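Local coordinates for N-acetylmuramoyl-L-alanine amidase (Peptoclostridium difficile, PDB 4RN7), which probably hydrolyses the amide bond between N-acetylmuramic acid and L-alanine in peptidoglycan, this chain being the zinc-binding amidase domain of a longer protein, at residues K29-N32 / L33-A36; I61-K64 / D65-I68; W98-N101 / K102-D105; I174-G177 / V178-Y181. One frame throughout, in Å; residues are numbered along the deposited sequence.

Contact 1: residues K29-N32 / L33-A36; sequences KDLN and LQIA
K29 O is gripped twice: L33 N gives to it at 3.3 Å, and R55 NH2, outside the helix, gives as well. The shortest of the four backbone bonds runs from A36 N to N32 O, 2.9 Å. I35 N to L31 O is 3.0 Å and the straightest, with 170° at the hydrogen. Q34 N to D30 O completes the set. These are the i to i+4 bonds of the first turns of helix 28-44. This helix is the crossover of a beta-alpha-beta unit between strands 4-10 and 49-53, and it starts at the zinc ligand E28. N32 therefore sits one turn beyond that ligand. Its ND2 bonds to G11 O and weakly to E28 OE2, and its side chain is about 5 Å from the zinc ion, so it is second-shell. The side chains of L31 and Q34 run alongside each other and point the same way. L31 CD2 lies 3.7 Å from Q34 OE1, an oxygen that accepts from Q167 of helix 164-185. Q34 CG rests 3.3 Å from D30 O. I35 CG1 sits over L31 O at 3.5 Å, because chi1 of -69° turns it back beside the backbone N. Beyond the helix, I35 packs on L170 and on I81 of the central sheet. The end of K29 leads away from 33-36, and NZ forms a salt bridge with D58.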
loop_
_atom_site.group_PDB
_atom_site.type_symbol
_atom_site.label_atom_id
_atom_site.label_comp_id
_atom_site.label_asym_id
_atom_site.label_seq_id
_atom_site.Cartn_x
_atom_site.Cartn_y
_atom_site.Cartn_z
ATOM N N LYS A 29 2.273 -12.012 -1.601
ATOM C CA LYS A 29 1.771 -11.949 -0.229
ATOM C C LYS A 29 2.893 -11.710 0.778
ATOM O O LYS A 29 2.707 -10.972 1.751
ATOM C CB LYS A 29 0.981 -13.215 0.155
ATOM C CG LYS A 29 1.801 -14.514 0.141
ATOM C CD LYS A 29 1.064 -15.631 0.911
ATOM C CE LYS A 29 1.925 -16.886 1.023
ATOM N NZ LYS A 29 1.252 -18.002 1.771
ATOM N N ASP A 30 4.054 -12.318 0.540
ATOM C CA ASP A 30 5.139 -12.257 1.511
ATOM C C ASP A 30 5.855 -10.917 1.426
ATOM O O ASP A 30 6.238 -10.327 2.441
ATOM C CB ASP A 30 6.140 -13.384 1.268
ATOM C CG ASP A 30 5.576 -14.746 1.591
ATOM O OD1 ASP A 30 4.802 -14.869 2.570
ATOM O OD2 ASP A 30 5.910 -15.698 0.859
ATOM N N LEU A 31 6.038 -10.434 0.204
ATOM C CA LEU A 31 6.703 -9.160 -0.003
ATOM C C LEU A 31 5.822 -8.003 0.468
ATOM O O LEU A 31 6.309 -7.023 1.045
ATOM C CB LEU A 31 7.076 -9.016 -1.477
ATOM C CG LEU A 31 8.026 -10.128 -1.922
ATOM C CD1 LEU A 31 8.144 -10.229 -3.449
ATOM C CD2 LEU A 31 9.393 -9.897 -1.295
ATOM N N ASN A 32 4.518 -8.122 0.242
ATOM C CA ASN A 32 3.581 -7.141 0.780
ATOM C C ASN A 32 3.712 -7.000 2.298
ATOM O O ASN A 32 3.699 -5.880 2.826
ATOM C CB ASN A 32 2.139 -7.548 0.463
ATOM C CG ASN A 32 1.772 -7.343 -0.998
ATOM O OD1 ASN A 32 2.510 -6.713 -1.782
ATOM N ND2 ASN A 32 0.609 -7.881 -1.378
ATOM N N LEU A 33 3.797 -8.133 2.993
ATOM C CA LEU A 33 3.902 -8.131 4.455
ATOM C C LEU A 33 5.222 -7.472 4.878
ATOM O O LEU A 33 5.241 -6.714 5.848
ATOM C CB LEU A 33 3.803 -9.549 5.000
ATOM C CG LEU A 33 3.737 -9.685 6.514
ATOM C CD1 LEU A 33 2.504 -8.941 7.022
ATOM C CD2 LEU A 33 3.667 -11.159 6.903
ATOM N N GLN A 34 6.305 -7.719 4.131
ATOM C CA GLN A 34 7.600 -7.146 4.478
ATOM C C GLN A 34 7.554 -5.635 4.372
ATOM O O GLN A 34 8.000 -4.924 5.275
ATOM C CB GLN A 34 8.711 -7.689 3.566
ATOM C CG GLN A 34 9.045 -9.154 3.809
ATOM C CD GLN A 34 10.070 -9.682 2.819
ATOM O OE1 GLN A 34 10.650 -8.923 2.047
ATOM N NE2 GLN A 34 10.284 -10.989 2.832
ATOM N N ILE A 35 7.012 -5.147 3.265
ATOM C CA ILE A 35 6.907 -3.712 3.044
ATOM C C ILE A 35 5.971 -3.076 4.076
ATOM O O ILE A 35 6.287 -2.020 4.630
ATOM C CB ILE A 35 6.420 -3.424 1.616
ATOM C CG1 ILE A 35 7.509 -3.812 0.603
ATOM C CG2 ILE A 35 6.033 -1.962 1.444
ATOM C CD1 ILE A 35 7.025 -3.831 -0.839
ATOM N N ALA A 36 4.837 -3.726 4.351
ATOM C CA ALA A 36 3.857 -3.202 5.297
ATOM C C ALA A 36 4.430 -3.122 6.707
ATOM O O ALA A 36 4.131 -2.189 7.458
ATOM C CB ALA A 36 2.601 -4.077 5.301
#

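Contact 2: residues I61-K64 / D65-I68; sequences ISLK and DRAI
The guanidinium of R66 meets I61 O at its edge, with the oxygen close to its plane. Water 1 also lies in that plane, and its bond from NH2 is weak. The grip is side-on: NE gives 2.9 Å to I61 O and NH2 gives 3.1 Å to the same oxygen. NH2 comes in the carbonyl plane, on a lone pair, while NE stands 50° above it. R66 is extended from CG to NE, which carries the charged end back past the start of the helix. There NH1 forms a salt bridge with D9 and NH2 also reaches H12 O, the backbone of a zinc ligand. I61 CG2 packs on R66 CG at 3.5 Å and touches D65 CB.

S62 is the N-cap of helix 63-72. Its OG accepts from D65 N at 3.1 Å, with chi1 of 74° placing the hydroxyl between the backbone N and the carbonyl carbon. Water 2 accepts a hydrogen bond from S62 N and donates one to D65 OD2, 2.8 Å away. The helix then proceeds with R66 N to S62 O, A67 N to L63 O and I68 N to K64 O. On its exposed side, K64 CG meets I68 CD1 at 4.0 Å.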
loop_
_atom_site.group_PDB
_atom_site.type_symbol
_atom_site.label_atom_id
_atom_site.label_comp_id
_atom_site.label_asym_id
_atom_site.label_seq_id
_atom_site.Cartn_x
_atom_site.Cartn_y
_atom_site.Cartn_z
ATOM N N ILE A 61 -7.128 -13.251 4.600
ATOM C CA ILE A 61 -8.238 -12.363 4.941
ATOM C C ILE A 61 -9.027 -11.964 3.691
ATOM O O ILE A 61 -8.444 -11.466 2.723
ATOM C CB ILE A 61 -7.750 -11.091 5.640
ATOM C CG1 ILE A 61 -6.870 -11.437 6.842
ATOM C CG2 ILE A 61 -8.929 -10.221 6.061
ATOM C CD1 ILE A 61 -6.374 -10.226 7.562
ATOM N N SER A 62 -10.344 -12.188 3.706
ATOM C CA SER A 62 -11.172 -11.834 2.547
ATOM C C SER A 62 -11.222 -10.319 2.323
ATOM O O SER A 62 -10.928 -9.548 3.237
ATOM C CB SER A 62 -12.587 -12.374 2.704
ATOM O OG SER A 62 -13.321 -11.630 3.664
ATOM N N LEU A 63 -11.583 -9.884 1.115
ATOM C CA LEU A 63 -11.661 -8.447 0.840
ATOM C C LEU A 63 -12.724 -7.785 1.715
ATOM O O LEU A 63 -12.493 -6.702 2.263
ATOM C CB LEU A 63 -11.967 -8.181 -0.639
ATOM C CG LEU A 63 -10.940 -8.756 -1.604
ATOM C CD1 LEU A 63 -11.302 -8.417 -3.047
ATOM C CD2 LEU A 63 -9.568 -8.230 -1.251
ATOM N N LYS A 64 -13.875 -8.442 1.839
ATOM C CA LYS A 64 -14.963 -7.946 2.669
ATOM C C LYS A 64 -14.460 -7.737 4.094
ATOM O O LYS A 64 -14.698 -6.687 4.700
ATOM C CB LYS A 64 -16.137 -8.924 2.656
ATOM C CG LYS A 64 -17.301 -8.506 3.550
ATOM C CD LYS A 64 -18.474 -9.453 3.402
ATOM C CE LYS A 64 -19.659 -8.988 4.230
ATOM N NZ LYS A 64 -20.775 -9.958 4.180
ATOM N N ASP A 65 -13.738 -8.724 4.617
ATOM C CA ASP A 65 -13.234 -8.638 5.986
ATOM C C ASP A 65 -12.242 -7.487 6.180
ATOM O O ASP A 65 -12.243 -6.852 7.232
ATOM C CB ASP A 65 -12.625 -9.972 6.437
ATOM C CG ASP A 65 -13.676 -10.978 6.884
ATOM O OD1 ASP A 65 -14.891 -10.665 6.821
ATOM O OD2 ASP A 65 -13.301 -12.101 7.307
ATOM N N ARG A 66 -11.392 -7.213 5.186
ATOM C CA ARG A 66 -10.438 -6.110 5.319
ATOM C C ARG A 66 -11.149 -4.774 5.469
ATOM O O ARG A 66 -10.766 -3.949 6.303
ATOM C CB ARG A 66 -9.468 -6.072 4.134
ATOM C CG ARG A 66 -8.577 -7.298 4.086
ATOM C CD ARG A 66 -7.890 -7.486 2.742
ATOM N NE ARG A 66 -7.282 -8.816 2.655
ATOM C CZ ARG A 66 -5.973 -9.059 2.728
ATOM N NH1 ARG A 66 -5.106 -8.061 2.877
ATOM N NH2 ARG A 66 -5.532 -10.312 2.644
ATOM N N ALA A 67 -12.196 -4.564 4.676
ATOM C CA ALA A 67 -12.949 -3.316 4.761
ATOM C C ALA A 67 -13.683 -3.240 6.097
ATOM O O ALA A 67 -13.778 -2.177 6.707
ATOM C CB ALA A 67 -13.927 -3.188 3.594
ATOM N N ILE A 68 -14.194 -4.372 6.566
ATOM C CA ILE A 68 -14.851 -4.396 7.866
ATOM C C ILE A 68 -13.859 -4.037 8.972
ATOM O O ILE A 68 -14.152 -3.184 9.817
ATOM C CB ILE A 68 -15.512 -5.757 8.144
ATOM C CG1 ILE A 68 -16.775 -5.918 7.289
ATOM C CG2 ILE A 68 -15.886 -5.905 9.628
ATOM C CD1 ILE A 68 -17.381 -7.298 7.366
HETATM O O HOH W 1 -5.713 -13.162 1.976
HETATM O O HOH W 2 -11.316 -13.631 5.968
#

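Contact 3: residues W98-N101 / K102-D105; sequences WYRN and KATD. With EPE (4-(2-hydroxyethyl)-1-piperazine ethanesulfonic acid), chain D.
The charged contact is between R100 and D105. R100 NH2 makes a salt bridge of 2.9 Å to D105 OD2. D105 CG and OD2 lie near the guanidinium plane, at its edge, but NH2 meets OD2 from above the carboxylate plane, and the two flat groups are turned 71° apart. R100 is bent at chi3 (57°), which curls its end round towards D105. The other nitrogens are used outside the loop: NE gives to L137 O and NH1 to M142 O. D105 OD1 in turn bonds to S107 OG.

Among the backbone bonds, A103 N gives a weak one to R100 O, at 3.2 Å. It closes a type II beta turn from R100 to A103. This turn leads out of strand 95-99, antiparallel to 144-151 and parallel to 126-131 in the mixed sheet, into the loop before helix 107-122. K102, at the third position, has a positive phi of 55°.

The apolar contacts are small. A103 CB meets the ring of Y99 at its edge, 3.8 Å from CD2, and lies at the same distance from R100 CG.

The bound buffer, EPE, places its sulfonate in the bend of the loop. R100 NH2 gives to O3S at 3.1 Å, so this nitrogen serves both anions. T104 N gives to O1S at 2.9 Å and weakly to O3S. T104 OG1 lies 2.8 Å from O1S and is also close to O2S. The ethyl carbon C9 stands over one face of the R100 guanidinium, and D105 CB touches O2S.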
loop_
_atom_site.group_PDB
_atom_site.type_symbol
_atom_site.label_atom_id
_atom_site.label_comp_id
_atom_site.label_asym_id
_atom_site.label_seq_id
_atom_site.Cartn_x
_atom_site.Cartn_y
_atom_site.Cartn_z
ATOM N N TRP A 98 -3.821 3.626 -6.356
ATOM C CA TRP A 98 -5.245 3.580 -6.667
ATOM C C TRP A 98 -6.077 4.249 -5.580
ATOM O O TRP A 98 -5.681 4.269 -4.412
ATOM C CB TRP A 98 -5.722 2.131 -6.746
ATOM C CG TRP A 98 -5.069 1.277 -7.791
ATOM C CD1 TRP A 98 -4.150 1.658 -8.727
ATOM C CD2 TRP A 98 -5.305 -0.122 -7.998
ATOM N NE1 TRP A 98 -3.801 0.571 -9.508
ATOM C CE2 TRP A 98 -4.492 -0.531 -9.072
ATOM C CE3 TRP A 98 -6.123 -1.072 -7.368
ATOM C CZ2 TRP A 98 -4.482 -1.854 -9.539
ATOM C CZ3 TRP A 98 -6.107 -2.383 -7.834
ATOM C CH2 TRP A 98 -5.297 -2.758 -8.906
ATOM N N TYR A 99 -7.234 4.773 -5.978
ATOM C CA TYR A 99 -8.253 5.247 -5.046
ATOM C C TYR A 99 -9.627 4.886 -5.616
ATOM O O TYR A 99 -9.745 4.626 -6.815
ATOM C CB TYR A 99 -8.130 6.756 -4.815
ATOM C CG TYR A 99 -8.294 7.594 -6.061
ATOM C CD1 TYR A 99 -7.236 7.793 -6.930
ATOM C CD2 TYR A 99 -9.509 8.201 -6.356
ATOM C CE1 TYR A 99 -7.381 8.567 -8.073
ATOM C CE2 TYR A 99 -9.660 8.977 -7.493
ATOM C CZ TYR A 99 -8.595 9.151 -8.345
ATOM O OH TYR A 99 -8.750 9.926 -9.475
ATOM N N ARG A 100 -10.660 4.862 -4.771
ATOM C CA ARG A 100 -11.989 4.411 -5.208
ATOM C C ARG A 100 -12.590 5.316 -6.274
ATOM O O ARG A 100 -12.309 6.513 -6.305
ATOM C CB ARG A 100 -12.961 4.275 -4.022
ATOM C CG ARG A 100 -13.673 5.562 -3.620
ATOM C CD ARG A 100 -14.689 5.345 -2.492
ATOM N NE ARG A 100 -14.053 4.750 -1.319
ATOM C CZ ARG A 100 -13.473 5.452 -0.347
ATOM N NH1 ARG A 100 -12.896 4.832 0.674
ATOM N NH2 ARG A 100 -13.462 6.782 -0.396
ATOM N N ASN A 101 -13.411 4.731 -7.148
ATOM C CA ASN A 101 -14.072 5.477 -8.213
ATOM C C ASN A 101 -14.729 6.772 -7.734
ATOM O O ASN A 101 -15.497 6.758 -6.770
ATOM C CB ASN A 101 -15.140 4.609 -8.887
ATOM C CG ASN A 101 -14.553 3.513 -9.758
ATOM O OD1 ASN A 101 -13.352 3.489 -10.038
ATOM N ND2 ASN A 101 -15.408 2.600 -10.203
ATOM N N LYS A 102 -14.424 7.877 -8.420
ATOM C CA LYS A 102 -15.073 9.171 -8.181
ATOM C C LYS A 102 -14.994 9.643 -6.727
ATOM O O LYS A 102 -15.921 10.277 -6.220
ATOM C CB LYS A 102 -16.538 9.124 -8.628
ATOM C CG LYS A 102 -16.735 8.935 -10.127
ATOM C CD LYS A 102 -18.212 8.777 -10.455
ATOM C CE LYS A 102 -18.501 9.125 -11.904
ATOM N NZ LYS A 102 -19.960 9.024 -12.195
ATOM N N ALA A 103 -13.888 9.338 -6.062
ATOM C CA ALA A 103 -13.738 9.678 -4.650
ATOM C C ALA A 103 -13.799 11.187 -4.410
ATOM O O ALA A 103 -13.046 11.954 -5.017
ATOM C CB ALA A 103 -12.435 9.110 -4.111
ATOM N N THR A 104 -14.698 11.598 -3.519
ATOM C CA THR A 104 -14.852 13.000 -3.145
ATOM C C THR A 104 -14.374 13.253 -1.713
ATOM O O THR A 104 -14.379 14.392 -1.244
ATOM C CB THR A 104 -16.328 13.458 -3.267
ATOM O OG1 THR A 104 -17.171 12.629 -2.454
ATOM C CG2 THR A 104 -16.798 13.382 -4.703
ATOM N N ASP A 105 -13.945 12.190 -1.030
ATOM C CA ASP A 105 -13.648 12.258 0.399
ATOM C C ASP A 105 -12.201 12.622 0.732
ATOM O O ASP A 105 -11.835 12.714 1.908
ATOM C CB ASP A 105 -14.023 10.938 1.085
ATOM C CG ASP A 105 -13.036 9.806 0.785
ATOM O OD1 ASP A 105 -12.298 9.877 -0.222
ATOM O OD2 ASP A 105 -13.005 8.823 1.559
HETATM N N1 EPE D . -17.872 6.299 0.587
HETATM C C2 EPE D . -18.229 5.103 -0.190
HETATM C C6 EPE D . -17.198 5.886 1.830
HETATM C C9 EPE D . -16.937 7.117 -0.192
HETATM C C10 EPE D . -17.697 7.976 -1.190
HETATM S S EPE D . -16.684 9.399 -1.626
HETATM O O1S EPE D . -17.048 9.918 -2.940
HETATM O O2S EPE D . -16.880 10.423 -0.605
HETATM O O3S EPE D . -15.280 9.013 -1.623
#

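Contact 4: residues I174-G177 / V178-Y181; sequences IVQG and VLSY
V175 lies alongside L179 one turn later, and both side chains point the same way. V175 CG1 meets L179 CD1 at 3.7 Å. The two sit on helix 164-185, the long C-terminal helix that packs against helices 28-44 and 107-122 of this alpha/beta amidase fold. V175 reaches L39, K42 and L43 of helix 28-44, and L179 touches Q46 just past its end. L179 CG rests over the backbone, 3.3 Å from V175 O, since chi1 of -68° sets CG beside its own backbone N.

On the neighbouring face I174 CG2 faces V178 CG2 at 4.2 Å, a looser touch. I174 fits between L39, I118 of helix 107-122 and I81 of the central sheet. The ring of Y181 leads away from 174-177, with CG anti to the backbone N (chi1 176°). Its side chain packs on V77, L110 and P143. G177, which has no side chain, is buried, and its carbonyl oxygen accepts from Y181 N.

Q176 is bent at chi2, and its NE2 bonds to E172 one turn earlier. Its OE1 comes only within 4.2 Å of L179 CD1.

Four backbone bonds hold the turns together. V178 N to I174 O, L179 N to V175 O and S180 N to Q176 O are all 2.9 Å, and Y181 N to G177 O is 3.0 Å.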
loop_
_atom_site.group_PDB
_atom_site.type_symbol
_atom_site.label_atom_id
_atom_site.label_comp_id
_atom_site.label_asym_id
_atom_site.label_seq_id
_atom_site.Cartn_x
_atom_site.Cartn_y
_atom_site.Cartn_z
ATOM N N ILE A 174 6.377 6.476 1.641
ATOM C CA ILE A 174 4.968 6.332 1.985
ATOM C C ILE A 174 4.634 7.055 3.291
ATOM O O ILE A 174 3.639 7.780 3.370
ATOM C CB ILE A 174 4.563 4.852 2.088
ATOM C CG1 ILE A 174 4.749 4.157 0.730
ATOM C CG2 ILE A 174 3.115 4.728 2.543
ATOM C CD1 ILE A 174 4.645 2.640 0.816
ATOM N N VAL A 175 5.465 6.855 4.311
ATOM C CA VAL A 175 5.273 7.552 5.583
ATOM C C VAL A 175 5.155 9.058 5.376
ATOM O O VAL A 175 4.206 9.686 5.849
ATOM C CB VAL A 175 6.421 7.284 6.558
ATOM C CG1 VAL A 175 6.287 8.165 7.795
ATOM C CG2 VAL A 175 6.430 5.823 6.958
ATOM N N GLN A 176 6.108 9.635 4.651
ATOM C CA GLN A 176 6.122 11.079 4.474
ATOM C C GLN A 176 4.906 11.567 3.697
ATOM O O GLN A 176 4.396 12.652 3.974
ATOM C CB GLN A 176 7.424 11.539 3.816
ATOM C CG GLN A 176 8.644 11.364 4.720
ATOM C CD GLN A 176 8.471 12.038 6.075
ATOM O OE1 GLN A 176 7.790 13.059 6.198
ATOM N NE2 GLN A 176 9.084 11.459 7.103
ATOM N N GLY A 177 4.430 10.763 2.749
ATOM C CA GLY A 177 3.235 11.116 1.998
ATOM C C GLY A 177 1.999 11.116 2.881
ATOM O O GLY A 177 1.173 12.032 2.833
ATOM N N VAL A 178 1.869 10.073 3.690
ATOM C CA VAL A 178 0.766 9.989 4.639
ATOM C C VAL A 178 0.789 11.147 5.635
ATOM O O VAL A 178 -0.241 11.776 5.880
ATOM C CB VAL A 178 0.804 8.661 5.394
ATOM C CG1 VAL A 178 -0.249 8.637 6.509
ATOM C CG2 VAL A 178 0.580 7.522 4.429
ATOM N N LEU A 179 1.960 11.428 6.201
ATOM C CA LEU A 179 2.081 12.484 7.208
ATOM C C LEU A 179 1.767 13.845 6.603
ATOM O O LEU A 179 1.152 14.700 7.248
ATOM C CB LEU A 179 3.487 12.497 7.819
ATOM C CG LEU A 179 3.903 11.320 8.697
ATOM C CD1 LEU A 179 5.334 11.463 9.152
ATOM C CD2 LEU A 179 2.979 11.233 9.894
ATOM N N SER A 180 2.203 14.037 5.362
ATOM C CA SER A 180 1.944 15.268 4.631
ATOM C C SER A 180 0.452 15.436 4.348
ATOM O O SER A 180 -0.069 16.552 4.367
ATOM C CB SER A 180 2.740 15.283 3.330
ATOM O OG SER A 180 2.433 16.427 2.565
ATOM N N TYR A 181 -0.237 14.326 4.093
ATOM C CA TYR A 181 -1.683 14.372 3.922
ATOM C C TYR A 181 -2.364 14.722 5.245
ATOM O O TYR A 181 -3.170 15.653 5.306
ATOM C CB TYR A 181 -2.227 13.038 3.397
ATOM C CG TYR A 181 -3.741 13.027 3.312
ATOM C CD1 TYR A 181 -4.399 13.658 2.262
ATOM C CD2 TYR A 181 -4.513 12.408 4.289
ATOM C CE1 TYR A 181 -5.782 13.666 2.182
ATOM C CE2 TYR A 181 -5.900 12.407 4.214
ATOM C CZ TYR A 181 -6.526 13.041 3.161
ATOM O OH TYR A 181 -7.899 13.047 3.083
#

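All four contacts are local, so none closes a long loop; they follow one another along the chain without nesting or crossing. Contact 1 comes first, on helix 28-44 beside the zinc site. Contact 2 begins helix 63-72, and its R66 reaches back to the zinc-side loop at H12; the centres of contacts 1 and 2 are about 17 Å apart. Contact 3 then turns the chain from strand 95-99 towards helix 107-122, on the other side of the chain's centre from contact 1. Contact 4 lies in helix 164-185, which also packs on helix 28-44. Contacts 3 and 4 touch, with D105 O 4.1 Å from Y181 OH.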